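Local coordinates for protein class B carbapenemase GOB-18 (Elizabethkingia meningoseptica, PDB 5K0W) that is a dizinc class B3 metallo-beta-lactamase that probably hydrolyses carbapenems and other beta-lactam antibiotics, at residues 25-30 against 70-75; 39-44 against 191-196; 92-97 against 109-114; 119-124 against 167-172; 199-204 against 223-228. All coordinates share one frame; numbering follows the deposited sequence.

Interaction 1 of 5, residues 25-30 against 70-75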
# COMPACT_ATOMS: atom_id res chain seq x y z
N GLU A 25 -9.92 -18.17 4.12
CA GLU A 25 -9.48 -19.48 3.66
C GLU A 25 -9.20 -19.29 2.14
O GLU A 25 -9.74 -18.36 1.52
CB GLU A 25 -10.59 -20.54 3.89
CG GLU A 25 -10.90 -20.81 5.36
CD GLU A 25 -11.74 -22.04 5.69
OE1 GLU A 25 -11.95 -22.90 4.80
OE2 GLU A 25 -12.15 -22.16 6.87
N ASN A 26 -8.33 -20.12 1.57
CA ASN A 26 -7.96 -20.08 0.15
C ASN A 26 -7.34 -18.77 -0.46
O ASN A 26 -7.76 -18.30 -1.52
CB ASN A 26 -9.03 -20.70 -0.78
N MET A 27 -6.31 -18.24 0.21
CA MET A 27 -5.55 -17.07 -0.22
C MET A 27 -4.66 -17.44 -1.41
O MET A 27 -4.21 -18.59 -1.47
CB MET A 27 -4.62 -16.65 0.90
CG MET A 27 -5.15 -15.59 1.79
SD MET A 27 -3.88 -15.32 3.04
CE MET A 27 -4.39 -16.55 4.27
N PRO A 28 -4.33 -16.51 -2.34
CA PRO A 28 -3.46 -16.88 -3.47
C PRO A 28 -2.05 -17.21 -3.03
O PRO A 28 -1.55 -16.60 -2.09
CB PRO A 28 -3.47 -15.65 -4.38
CG PRO A 28 -4.58 -14.80 -3.87
CD PRO A 28 -4.74 -15.10 -2.42
N LYS A 29 -1.43 -18.20 -3.70
CA LYS A 29 -0.08 -18.71 -3.44
C LYS A 29 0.96 -17.60 -3.40
O LYS A 29 1.78 -17.57 -2.47
CB LYS A 29 0.27 -19.79 -4.49
CG LYS A 29 1.69 -20.37 -4.41
CD LYS A 29 2.26 -20.76 -5.79
CE LYS A 29 2.58 -19.56 -6.66
NZ LYS A 29 3.42 -19.93 -7.83
N GLU A 30 0.93 -16.70 -4.40
CA GLU A 30 1.86 -15.58 -4.59
C GLU A 30 1.91 -14.57 -3.42
O GLU A 30 2.88 -13.83 -3.30
CB GLU A 30 1.58 -14.85 -5.92
CG GLU A 30 1.73 -15.71 -7.16
CD GLU A 30 1.80 -14.97 -8.48
OE1 GLU A 30 1.14 -13.92 -8.63
OE2 GLU A 30 2.51 -15.47 -9.39
N THR A 70 0.35 -10.23 4.52
CA THR A 70 -0.50 -10.97 5.49
C THR A 70 0.25 -11.20 6.80
O THR A 70 1.36 -10.69 6.95
CB THR A 70 -0.98 -12.30 4.89
OG1 THR A 70 0.16 -13.11 4.57
CG2 THR A 70 -1.87 -12.11 3.67
N ALA A 71 -0.33 -11.96 7.76
CA ALA A 71 0.31 -12.27 9.05
C ALA A 71 1.63 -13.01 8.86
O ALA A 71 2.63 -12.65 9.47
CB ALA A 71 -0.62 -13.09 9.93
N GLU A 72 1.64 -14.01 7.97
CA GLU A 72 2.81 -14.82 7.66
C GLU A 72 3.92 -14.10 6.83
O GLU A 72 4.97 -14.69 6.57
CB GLU A 72 2.41 -16.21 7.10
CG GLU A 72 1.57 -16.18 5.84
CD GLU A 72 0.07 -16.15 6.05
OE1 GLU A 72 -0.60 -17.09 5.58
OE2 GLU A 72 -0.44 -15.17 6.65
N SER A 73 3.68 -12.84 6.44
CA SER A 73 4.65 -12.03 5.69
C SER A 73 5.65 -11.37 6.65
O SER A 73 6.69 -10.87 6.20
CB SER A 73 3.94 -10.97 4.87
OG SER A 73 3.65 -9.86 5.71
N PHE A 74 5.36 -11.38 7.97
CA PHE A 74 6.21 -10.82 9.02
C PHE A 74 7.64 -11.40 9.02
O PHE A 74 8.56 -10.59 8.92
CB PHE A 74 5.56 -10.93 10.41
CG PHE A 74 6.32 -10.26 11.52
CD1 PHE A 74 6.67 -8.91 11.43
CD2 PHE A 74 6.60 -10.94 12.70
CE1 PHE A 74 7.32 -8.27 12.49
CE2 PHE A 74 7.24 -10.29 13.76
CZ PHE A 74 7.61 -8.96 13.64
N PRO A 75 7.87 -12.75 9.08
CA PRO A 75 9.25 -13.25 9.02
C PRO A 75 9.94 -12.92 7.69
O PRO A 75 11.13 -12.60 7.71
CB PRO A 75 9.09 -14.76 9.21
CG PRO A 75 7.71 -15.05 8.83
CD PRO A 75 6.92 -13.87 9.22
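On the zinc-site side of the metallo-beta-lactamase fold, M27 of the N-terminal loop rests on T70 and E72, in the turn that leads into helix 73-83. The contact is small, about 91 Å² summed over both sides, and no hydrogen bond crosses it. The M27 sulfur, SD, lies 3.8 Å from the methyl CG2 of T70, and the two side chains pass alongside each other in opposite directions. With chi3 at -88° the methionine chain bends at its end, and this carries CE to 4.0 Å from OE1 of E72, whose side chain approaches from the opposite direction. While CG2 of T70 takes the sulfur, its OG1 is hydrogen-bonded to OD1 of N32. The receiving loop is a type I beta turn from T70 to S73, closed by a bond of 3.2 Å from S73 N to T70 O. Helix 101-104 lies next to the contact, since Y101 touches both M27 and T70. The T70 side chain is about 4 Å from that of the zinc ligand D102, consistent with a turn at the start of a helix that packs against the dizinc site.

Interaction 2 of 5, residues 39-44 against 191-196; sequences RIAGNL and RKYRVL
A41 and L44, the first and last residues of a type II' beta turn, reach from the hairpin of strands 38-41 and 44-46 to Y193 and V195 of strand 192-198. The contact thus bridges the two sheets of the metallo-beta-lactamase sandwich, with a classic beta bulge where I40 and A41 both face L44. Its tight part is apolar and buried. CB of A41 sits over one face of the Y193 ring, 4.2 Å from the centroid and 13° off the ring normal, a CH-pi contact. Next to it, CD2 of L44 lies 3.6 Å from CG1 of V195, the two side chains crossing obliquely. The leucine gets there with CG anti to the backbone N, chi1 177°.

The looser side is polar and partly open to solvent, and no hydrogen bond crosses between the two segments. The extended R39 side chain runs alongside its own turn, NE giving a nearly straight bond (173°) of 2.7 Å to G42 O, in the carbonyl plane and on a lone pair. The tyrosine hydroxyl is hydrogen-bonded to D188. On the ring side opposite A41, the guanidinium of R191 turns one face to Y193 CD2; its NH1 forms a salt bridge with D235, and it grips one oxygen of its own segment side-on: K192 O accepts from R191 NE at 2.9 Å and from R191 NH1 at 3.0 Å.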
# COMPACT_ATOMS: atom_id res chain seq x y z
N ARG A 39 16.61 -2.87 -4.85
CA ARG A 39 16.60 -1.42 -4.82
C ARG A 39 15.76 -0.92 -5.99
O ARG A 39 16.07 -1.25 -7.14
CB ARG A 39 18.03 -0.89 -4.91
CG ARG A 39 18.16 0.61 -4.64
CD ARG A 39 19.62 0.96 -4.57
NE ARG A 39 19.85 2.40 -4.56
CZ ARG A 39 20.89 2.99 -5.13
NH1 ARG A 39 21.81 2.27 -5.77
NH2 ARG A 39 21.02 4.31 -5.08
N ILE A 40 14.69 -0.16 -5.71
CA ILE A 40 13.84 0.37 -6.78
C ILE A 40 14.54 1.59 -7.41
O ILE A 40 14.98 1.52 -8.56
CB ILE A 40 12.38 0.64 -6.31
CG1 ILE A 40 11.72 -0.66 -5.86
CG2 ILE A 40 11.54 1.33 -7.42
CD1 ILE A 40 10.65 -0.49 -4.83
N ALA A 41 14.68 2.66 -6.62
CA ALA A 41 15.30 3.93 -7.01
C ALA A 41 15.77 4.66 -5.77
O ALA A 41 15.01 4.81 -4.81
CB ALA A 41 14.30 4.79 -7.76
N GLY A 42 17.00 5.15 -5.82
CA GLY A 42 17.60 5.89 -4.72
C GLY A 42 17.56 5.13 -3.41
O GLY A 42 18.18 4.08 -3.27
N ASN A 43 16.78 5.65 -2.45
CA ASN A 43 16.66 5.05 -1.12
C ASN A 43 15.37 4.27 -0.90
O ASN A 43 15.03 3.95 0.25
CB ASN A 43 16.92 6.10 -0.02
CG ASN A 43 18.32 6.68 -0.13
OD1 ASN A 43 19.33 5.95 -0.20
ND2 ASN A 43 18.42 7.99 -0.24
N LEU A 44 14.69 3.91 -2.00
CA LEU A 44 13.47 3.10 -2.02
C LEU A 44 13.81 1.67 -2.40
O LEU A 44 14.45 1.43 -3.42
CB LEU A 44 12.42 3.71 -2.97
CG LEU A 44 11.13 2.93 -3.13
CD1 LEU A 44 10.24 3.04 -1.91
CD2 LEU A 44 10.41 3.35 -4.36
N ARG A 191 20.74 10.95 -10.43
CA ARG A 191 19.64 11.94 -10.47
C ARG A 191 18.64 11.85 -9.30
O ARG A 191 18.78 11.02 -8.41
CB ARG A 191 18.85 11.77 -11.79
CG ARG A 191 18.54 10.29 -12.14
CD ARG A 191 17.49 10.10 -13.20
NE ARG A 191 16.22 10.66 -12.76
CZ ARG A 191 15.12 10.72 -13.51
NH1 ARG A 191 14.03 11.29 -13.03
NH2 ARG A 191 15.11 10.21 -14.73
N LYS A 192 17.61 12.72 -9.35
CA LYS A 192 16.47 12.78 -8.42
C LYS A 192 15.32 12.06 -9.14
O LYS A 192 15.32 11.98 -10.38
CB LYS A 192 16.07 14.24 -8.12
CG LYS A 192 17.03 14.97 -7.19
CD LYS A 192 16.59 16.41 -6.92
CE LYS A 192 17.66 17.28 -6.30
NZ LYS A 192 17.85 16.99 -4.85
N TYR A 193 14.36 11.51 -8.38
CA TYR A 193 13.20 10.77 -8.92
C TYR A 193 11.96 11.09 -8.12
O TYR A 193 11.96 10.87 -6.91
CB TYR A 193 13.40 9.24 -8.82
CG TYR A 193 14.66 8.67 -9.42
CD1 TYR A 193 15.80 8.49 -8.64
CD2 TYR A 193 14.67 8.19 -10.72
CE1 TYR A 193 16.95 7.89 -9.17
CE2 TYR A 193 15.80 7.56 -11.25
CZ TYR A 193 16.94 7.42 -10.47
OH TYR A 193 18.05 6.82 -11.00
N ARG A 194 10.89 11.53 -8.80
CA ARG A 194 9.61 11.77 -8.15
C ARG A 194 8.90 10.42 -8.20
O ARG A 194 8.52 9.94 -9.27
CB ARG A 194 8.82 12.89 -8.85
CG ARG A 194 7.46 13.21 -8.21
CD ARG A 194 7.09 14.64 -8.53
NE ARG A 194 5.75 15.02 -8.09
CZ ARG A 194 5.46 15.49 -6.88
NH1 ARG A 194 4.21 15.82 -6.57
NH2 ARG A 194 6.42 15.61 -5.96
N VAL A 195 8.83 9.76 -7.04
CA VAL A 195 8.25 8.42 -6.89
C VAL A 195 6.80 8.46 -6.42
O VAL A 195 6.48 9.17 -5.46
CB VAL A 195 9.15 7.52 -6.01
CG1 VAL A 195 8.58 6.12 -5.86
CG2 VAL A 195 10.58 7.46 -6.57
N LEU A 196 5.93 7.70 -7.10
CA LEU A 196 4.54 7.53 -6.75
C LEU A 196 4.30 6.09 -6.34
O LEU A 196 4.58 5.18 -7.13
CB LEU A 196 3.61 7.91 -7.93
CG LEU A 196 2.12 7.64 -7.72
CD1 LEU A 196 1.48 8.74 -6.90
CD2 LEU A 196 1.41 7.44 -9.04

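Interaction 3 of 5, residues 92-97 against 109-114; sequences KILLLT and DFKTET
L94 points its CB from strand 91-95 toward helix 107-114, where F110 and K111 receive it. From CB the chain goes to CG, which stands beside the backbone N and anti to the carbonyl carbon (chi1 -70°), and there it forks, CD1 turning mainly to K111 and CD2 to F110. CD1 comes up against the helix backbone, 3.9 Å from K111 N and 4.0 Å from K111 CA, with CB of the same lysine at 4.2 Å. CD2 lies 3.9 Å from CB of F110, and the leucine and phenylalanine side chains cross at about a right angle. Strand and helix belong to a beta-alpha-beta crossover: 91-95 and 117-121 are parallel neighbours in the sheet, the helix lies on the connection between them, and the same connection carries the zinc ligands Q98, H100, D102 and H103. The F110 ring leads away from the strand toward helix 73-83, where it packs on I77 and meets F74 edge-to-face. In the last helical turn, the backbone carbonyl F110 O accepts from T114 N at 3.0 Å and from T114 OG1 at 2.7 Å, the hydroxyl 44° out of the carbonyl plane. K111 NZ is hydrogen-bonded to T149 O.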
# COMPACT_ATOMS: atom_id res chain seq x y z
N LYS A 92 11.17 3.77 11.91
CA LYS A 92 10.66 4.83 12.76
C LYS A 92 9.19 5.12 12.49
O LYS A 92 8.50 5.56 13.41
CB LYS A 92 11.52 6.09 12.62
CG LYS A 92 12.47 6.31 13.79
CD LYS A 92 13.71 5.46 13.75
CE LYS A 92 14.70 5.85 14.83
NZ LYS A 92 15.99 5.12 14.69
N ILE A 93 8.72 4.88 11.23
CA ILE A 93 7.34 5.14 10.77
C ILE A 93 6.75 3.99 9.95
O ILE A 93 7.39 3.47 9.04
CB ILE A 93 7.23 6.51 10.01
CG1 ILE A 93 7.74 7.70 10.87
CG2 ILE A 93 5.79 6.78 9.52
CD1 ILE A 93 8.26 8.85 10.09
N LEU A 94 5.51 3.63 10.24
CA LEU A 94 4.76 2.62 9.50
C LEU A 94 3.62 3.32 8.73
O LEU A 94 2.89 4.11 9.32
CB LEU A 94 4.19 1.56 10.47
CG LEU A 94 5.24 0.63 11.09
CD1 LEU A 94 4.78 0.11 12.44
CD2 LEU A 94 5.59 -0.52 10.15
N LEU A 95 3.52 3.08 7.40
CA LEU A 95 2.49 3.67 6.53
C LEU A 95 1.68 2.61 5.76
O LEU A 95 2.13 1.47 5.62
CB LEU A 95 3.05 4.76 5.59
CG LEU A 95 3.81 5.94 6.26
CD1 LEU A 95 4.52 6.79 5.22
CD2 LEU A 95 2.87 6.83 7.04
N LEU A 96 0.48 3.00 5.27
CA LEU A 96 -0.47 2.12 4.59
C LEU A 96 -1.05 2.72 3.33
O LEU A 96 -1.40 3.90 3.33
CB LEU A 96 -1.66 1.89 5.54
CG LEU A 96 -1.72 0.61 6.34
CD1 LEU A 96 -3.04 0.54 7.07
CD2 LEU A 96 -1.56 -0.61 5.44
N THR A 97 -1.29 1.89 2.31
CA THR A 97 -1.95 2.37 1.10
C THR A 97 -3.44 2.00 1.10
O THR A 97 -4.21 2.60 0.35
CB THR A 97 -1.23 1.93 -0.19
OG1 THR A 97 -1.16 0.51 -0.23
CG2 THR A 97 0.15 2.56 -0.34
N ASP A 109 2.53 -6.71 14.60
CA ASP A 109 3.78 -7.44 14.81
C ASP A 109 4.96 -6.47 14.70
O ASP A 109 5.83 -6.47 15.57
CB ASP A 109 3.90 -8.59 13.79
CG ASP A 109 2.82 -9.68 13.88
OD1 ASP A 109 2.19 -9.81 14.96
OD2 ASP A 109 2.66 -10.44 12.89
N PHE A 110 4.93 -5.57 13.68
CA PHE A 110 5.94 -4.54 13.48
C PHE A 110 5.90 -3.47 14.57
O PHE A 110 6.94 -3.15 15.14
CB PHE A 110 5.84 -3.90 12.09
CG PHE A 110 6.68 -4.62 11.07
CD1 PHE A 110 8.07 -4.53 11.09
CD2 PHE A 110 6.09 -5.41 10.09
CE1 PHE A 110 8.86 -5.24 10.17
CE2 PHE A 110 6.88 -6.11 9.16
CZ PHE A 110 8.26 -6.02 9.20
N LYS A 111 4.69 -2.94 14.87
CA LYS A 111 4.51 -1.90 15.90
C LYS A 111 5.05 -2.30 17.27
O LYS A 111 5.71 -1.48 17.90
CB LYS A 111 3.06 -1.41 15.98
CG LYS A 111 2.97 0.06 16.35
CD LYS A 111 1.57 0.44 16.77
CE LYS A 111 1.55 1.64 17.67
NZ LYS A 111 0.22 1.85 18.29
N THR A 112 4.80 -3.56 17.71
CA THR A 112 5.26 -4.06 19.01
C THR A 112 6.77 -4.34 19.04
O THR A 112 7.45 -3.93 19.98
CB THR A 112 4.40 -5.24 19.57
OG1 THR A 112 4.59 -6.43 18.81
CG2 THR A 112 2.92 -4.92 19.65
N GLU A 113 7.29 -5.02 18.01
CA GLU A 113 8.70 -5.40 17.94
C GLU A 113 9.68 -4.27 17.68
O GLU A 113 10.87 -4.43 17.98
CB GLU A 113 8.91 -6.54 16.94
CG GLU A 113 8.91 -7.91 17.60
CD GLU A 113 9.20 -9.09 16.69
OE1 GLU A 113 10.18 -9.03 15.91
OE2 GLU A 113 8.46 -10.10 16.79
N THR A 114 9.22 -3.14 17.11
CA THR A 114 10.08 -2.01 16.76
C THR A 114 9.79 -0.70 17.50
O THR A 114 10.63 0.20 17.47
CB THR A 114 10.05 -1.73 15.24
OG1 THR A 114 8.78 -1.19 14.87
CG2 THR A 114 10.36 -2.95 14.41

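Interaction 4 of 5, residues 119-124 against 167-172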
# COMPACT_ATOMS: atom_id res chain seq x y z
N TYR A 119 1.16 5.94 11.30
CA TYR A 119 0.37 7.05 10.76
C TYR A 119 -0.53 6.50 9.66
O TYR A 119 -0.06 5.77 8.79
CB TYR A 119 1.30 8.15 10.19
CG TYR A 119 2.39 8.69 11.09
CD1 TYR A 119 2.31 8.56 12.47
CD2 TYR A 119 3.46 9.41 10.57
CE1 TYR A 119 3.29 9.09 13.31
CE2 TYR A 119 4.44 9.95 11.39
CZ TYR A 119 4.35 9.79 12.77
OH TYR A 119 5.32 10.32 13.59
N VAL A 120 -1.81 6.85 9.68
CA VAL A 120 -2.78 6.35 8.70
C VAL A 120 -3.80 7.42 8.25
O VAL A 120 -4.04 8.39 8.98
CB VAL A 120 -3.46 5.07 9.23
CG1 VAL A 120 -4.67 5.38 10.11
CG2 VAL A 120 -3.83 4.14 8.07
N ASP A 121 -4.42 7.19 7.07
CA ASP A 121 -5.47 8.03 6.50
C ASP A 121 -6.61 8.03 7.51
O ASP A 121 -6.99 6.95 7.99
CB ASP A 121 -5.96 7.43 5.18
CG ASP A 121 -6.75 8.37 4.29
OD1 ASP A 121 -7.80 8.89 4.75
OD2 ASP A 121 -6.36 8.54 3.12
N LYS A 122 -7.12 9.22 7.87
CA LYS A 122 -8.19 9.36 8.85
C LYS A 122 -9.38 8.44 8.58
O LYS A 122 -9.86 7.77 9.50
CB LYS A 122 -8.62 10.82 9.00
CG LYS A 122 -9.29 11.13 10.33
CD LYS A 122 -9.78 12.56 10.36
CE LYS A 122 -10.33 12.94 11.71
NZ LYS A 122 -11.56 13.75 11.55
N ALA A 123 -9.81 8.35 7.31
CA ALA A 123 -10.95 7.53 6.90
C ALA A 123 -10.86 6.03 7.20
O ALA A 123 -11.90 5.37 7.22
CB ALA A 123 -11.26 7.77 5.44
N ASP A 124 -9.65 5.47 7.42
CA ASP A 124 -9.47 4.04 7.67
C ASP A 124 -9.25 3.64 9.15
O ASP A 124 -9.11 2.46 9.44
CB ASP A 124 -8.39 3.45 6.75
CG ASP A 124 -8.90 2.88 5.42
OD1 ASP A 124 -10.13 2.54 5.33
OD2 ASP A 124 -8.07 2.71 4.49
N LEU A 167 7.37 12.69 2.44
CA LEU A 167 6.31 11.98 1.74
C LEU A 167 5.03 12.77 1.85
O LEU A 167 4.73 13.34 2.90
CB LEU A 167 6.11 10.60 2.37
CG LEU A 167 6.72 9.43 1.63
CD1 LEU A 167 8.19 9.35 1.87
CD2 LEU A 167 6.14 8.15 2.12
N THR A 168 4.25 12.80 0.77
CA THR A 168 2.96 13.48 0.76
C THR A 168 1.91 12.41 0.60
O THR A 168 2.01 11.58 -0.32
CB THR A 168 2.89 14.55 -0.36
OG1 THR A 168 3.92 15.51 -0.15
CG2 THR A 168 1.56 15.28 -0.39
N LEU A 169 0.90 12.42 1.48
CA LEU A 169 -0.21 11.48 1.39
C LEU A 169 -1.20 12.02 0.37
O LEU A 169 -1.62 13.17 0.47
CB LEU A 169 -0.89 11.30 2.76
CG LEU A 169 -1.93 10.17 2.84
CD1 LEU A 169 -1.74 9.35 4.11
CD2 LEU A 169 -3.34 10.71 2.73
N LEU A 170 -1.59 11.18 -0.59
CA LEU A 170 -2.58 11.54 -1.59
C LEU A 170 -3.81 10.67 -1.30
O LEU A 170 -3.76 9.45 -1.50
CB LEU A 170 -2.06 11.31 -3.02
CG LEU A 170 -0.72 11.96 -3.41
CD1 LEU A 170 -0.21 11.43 -4.72
CD2 LEU A 170 -0.82 13.48 -3.45
N HIS A 171 -4.89 11.28 -0.79
CA HIS A 171 -6.14 10.59 -0.49
C HIS A 171 -6.77 10.08 -1.78
O HIS A 171 -7.17 10.87 -2.65
CB HIS A 171 -7.07 11.54 0.27
CG HIS A 171 -8.33 10.90 0.79
ND1 HIS A 171 -8.30 9.83 1.68
CD2 HIS A 171 -9.62 11.24 0.57
CE1 HIS A 171 -9.57 9.54 1.93
NE2 HIS A 171 -10.39 10.36 1.29
N HIS A 172 -6.80 8.73 -1.95
CA HIS A 172 -7.36 8.04 -3.11
C HIS A 172 -8.41 7.01 -2.65
O HIS A 172 -8.14 5.80 -2.70
CB HIS A 172 -6.23 7.40 -3.93
CG HIS A 172 -5.33 8.40 -4.61
ND1 HIS A 172 -4.02 8.10 -4.92
CD2 HIS A 172 -5.58 9.67 -5.01
CE1 HIS A 172 -3.51 9.19 -5.48
NE2 HIS A 172 -4.42 10.15 -5.56
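A histidine-carboxylate pair, H171 with D121, joins the ends of strands 117-121 and 165-171, which belong to the two different sheets of the fold. ND1 of H171 donates to OD2 of D121 at 2.7 Å with an N-H...O angle of 163°. The acceptor lies at the edge of the imidazole, close to its plane, and uses the syn lone pair, on the side of the other carboxylate oxygen. The two flat groups are nevertheless not coplanar, their planes standing 42° apart, and the side chains cross at about a right angle. The histidine is swung across by its first torsion (chi1 -173°), which puts CG opposite the backbone N and lets the ring reach the aspartate although its CB does not point straight there.

The other carboxylate oxygen accepts a bond from its own segment. D121 OD1 accepts from A123 N at 3.3 Å through its anti lone pair, forming an Asx turn. The backbone adds a bond of 3.1 Å from D124 N to D121 O as the strand passes into the 3-10 segment 122-124. The carboxylate therefore has both oxygens engaged, which limits its rotation, and its charge probably favours a proton on ND1 of H171. Apolar groups complete the contact: CD2 of L169 lies 3.7 Å from D121 OD2, and CB of A123 is 4.3 Å from H171 CE1. The D121 side chain also touches C180, and it lies about 14 Å from a bound zinc ion, well beyond ligand distance. The arrangement is a polar tie between the facing sheets of an alpha-beta/beta-alpha sandwich, made at strand ends.

Interaction 5 of 5, residues 199-204 against 223-228; sequences NMPSVI and AYTFGV
The F226 ring meets the pyrrolidine of P201 obliquely, and a second ring, that of Y279, meets it with the planes at about 35°. The loop side is an inverse gamma turn centred on P201, evidenced by the bond of 2.9 Å from S202 N to M200 O. At this turn the proline CB points toward the helix. L275 and E276 of helix 265-284 also touch F226, so the phenylalanine is set between that helix and the loop 199-204. Another flat group, the Y224 ring, has CB of V228 over one face. CG of P201 lies 3.5 Å from CE1 of F226 and 3.9 Å from CD1 of that ring, while the proline carbonyl oxygen is 3.5 Å from F226 CZ. With chi1 at -71°, CG stands beside the backbone N and the far end of the ring, CE1 and CZ, reaches P201.

In the fold, the contact lies near the zinc site. The P201 side chain is about 6 Å from that of the zinc ligand H175, and N199 OD1 is hydrogen-bonded to NE2 of Q98, another zinc ligand, which makes N199 a second-shell residue. T225 faces the proline with its carbon branch, its OG1 being hydrogen-bonded chiefly to P173 O, with D221 O a competing acceptor: the methyl CG2 of T225 lies 3.8 Å from P201 CB.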
# COMPACT_ATOMS: atom_id res chain seq x y z
N ASN A 199 -2.16 3.27 -5.04
CA ASN A 199 -3.14 2.28 -4.64
C ASN A 199 -4.20 2.36 -5.75
O ASN A 199 -5.05 3.26 -5.75
CB ASN A 199 -3.72 2.52 -3.25
CG ASN A 199 -4.50 1.31 -2.78
OD1 ASN A 199 -3.94 0.29 -2.37
ND2 ASN A 199 -5.79 1.32 -3.01
N MET A 200 -4.08 1.46 -6.73
CA MET A 200 -4.94 1.37 -7.91
C MET A 200 -6.43 1.26 -7.55
O MET A 200 -6.80 0.46 -6.69
CB MET A 200 -4.49 0.24 -8.87
CG MET A 200 -3.05 0.39 -9.38
SD MET A 200 -2.64 2.03 -10.07
CE MET A 200 -3.46 1.94 -11.73
N PRO A 201 -7.27 2.14 -8.13
CA PRO A 201 -8.68 2.17 -7.73
C PRO A 201 -9.59 1.09 -8.33
O PRO A 201 -10.45 1.36 -9.17
CB PRO A 201 -9.10 3.60 -8.06
CG PRO A 201 -8.23 3.99 -9.21
CD PRO A 201 -6.97 3.19 -9.13
N SER A 202 -9.41 -0.16 -7.87
CA SER A 202 -10.25 -1.30 -8.27
C SER A 202 -11.53 -1.40 -7.41
O SER A 202 -11.58 -0.85 -6.31
CB SER A 202 -9.44 -2.60 -8.23
OG SER A 202 -8.62 -2.67 -7.07
N VAL A 203 -12.56 -2.09 -7.94
CA VAL A 203 -13.86 -2.28 -7.26
C VAL A 203 -13.97 -3.71 -6.72
O VAL A 203 -13.95 -4.66 -7.50
CB VAL A 203 -15.09 -1.85 -8.13
CG1 VAL A 203 -16.42 -2.09 -7.39
CG2 VAL A 203 -14.98 -0.39 -8.54
N ILE A 204 -14.11 -3.86 -5.38
CA ILE A 204 -14.22 -5.15 -4.67
C ILE A 204 -15.67 -5.64 -4.41
O ILE A 204 -15.86 -6.82 -4.08
CB ILE A 204 -13.33 -5.21 -3.40
CG1 ILE A 204 -13.85 -4.25 -2.29
CG2 ILE A 204 -11.87 -4.91 -3.80
CD1 ILE A 204 -13.15 -4.35 -0.97
N ALA A 223 -14.99 8.35 -8.05
CA ALA A 223 -15.11 9.38 -9.08
C ALA A 223 -14.05 10.48 -8.87
O ALA A 223 -13.38 10.86 -9.84
CB ALA A 223 -16.51 9.96 -9.11
N TYR A 224 -13.85 10.91 -7.62
CA TYR A 224 -12.83 11.90 -7.27
C TYR A 224 -11.46 11.28 -7.60
O TYR A 224 -10.71 11.86 -8.39
CB TYR A 224 -12.95 12.24 -5.78
CG TYR A 224 -11.73 12.90 -5.17
CD1 TYR A 224 -10.72 12.14 -4.57
CD2 TYR A 224 -11.61 14.29 -5.13
CE1 TYR A 224 -9.60 12.75 -4.00
CE2 TYR A 224 -10.51 14.91 -4.55
CZ TYR A 224 -9.50 14.13 -3.99
OH TYR A 224 -8.41 14.76 -3.41
N THR A 225 -11.18 10.07 -7.01
CA THR A 225 -9.97 9.26 -7.16
C THR A 225 -9.49 9.16 -8.59
O THR A 225 -8.30 9.37 -8.82
CB THR A 225 -10.13 7.92 -6.45
OG1 THR A 225 -10.37 8.20 -5.09
CG2 THR A 225 -8.87 7.05 -6.51
N PHE A 226 -10.40 8.87 -9.55
CA PHE A 226 -10.02 8.79 -10.97
C PHE A 226 -9.59 10.15 -11.51
O PHE A 226 -8.57 10.23 -12.21
CB PHE A 226 -11.12 8.14 -11.83
CG PHE A 226 -11.30 6.64 -11.62
CD1 PHE A 226 -10.32 5.74 -12.03
CD2 PHE A 226 -12.47 6.13 -11.08
CE1 PHE A 226 -10.49 4.36 -11.85
CE2 PHE A 226 -12.63 4.76 -10.89
CZ PHE A 226 -11.64 3.89 -11.28
N GLY A 227 -10.29 11.20 -11.09
CA GLY A 227 -9.95 12.56 -11.49
C GLY A 227 -8.56 12.97 -11.05
O GLY A 227 -7.72 13.32 -11.88
N VAL A 228 -8.29 12.88 -9.75
CA VAL A 228 -7.03 13.27 -9.12
C VAL A 228 -5.82 12.39 -9.57
O VAL A 228 -4.72 12.92 -9.77
CB VAL A 228 -7.24 13.38 -7.57
CG1 VAL A 228 -7.54 12.03 -6.92
CG2 VAL A 228 -6.07 14.08 -6.88

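Overall arrangement
From the N terminus, interaction 1 brings the first loop back to the turn before helix 73-83. Interaction 2 opens before that loop is closed and ends only at strand 192-198, so the two cross along the chain; it joins the two sheets. Within its long span lie interactions 3 and 4 in series: the former seats helix 107-114 on its sheet, and the latter ties that sheet to the second. Strands 91-95 and 117-121 connect them, with L94 O and Y119 N 3.2 Å apart, probably hydrogen-bonded. Interaction 5 then packs helix 218-230 against the loop that follows strand 192-198, touching interaction 4 through H172. F74 links interaction 1 with interaction 3.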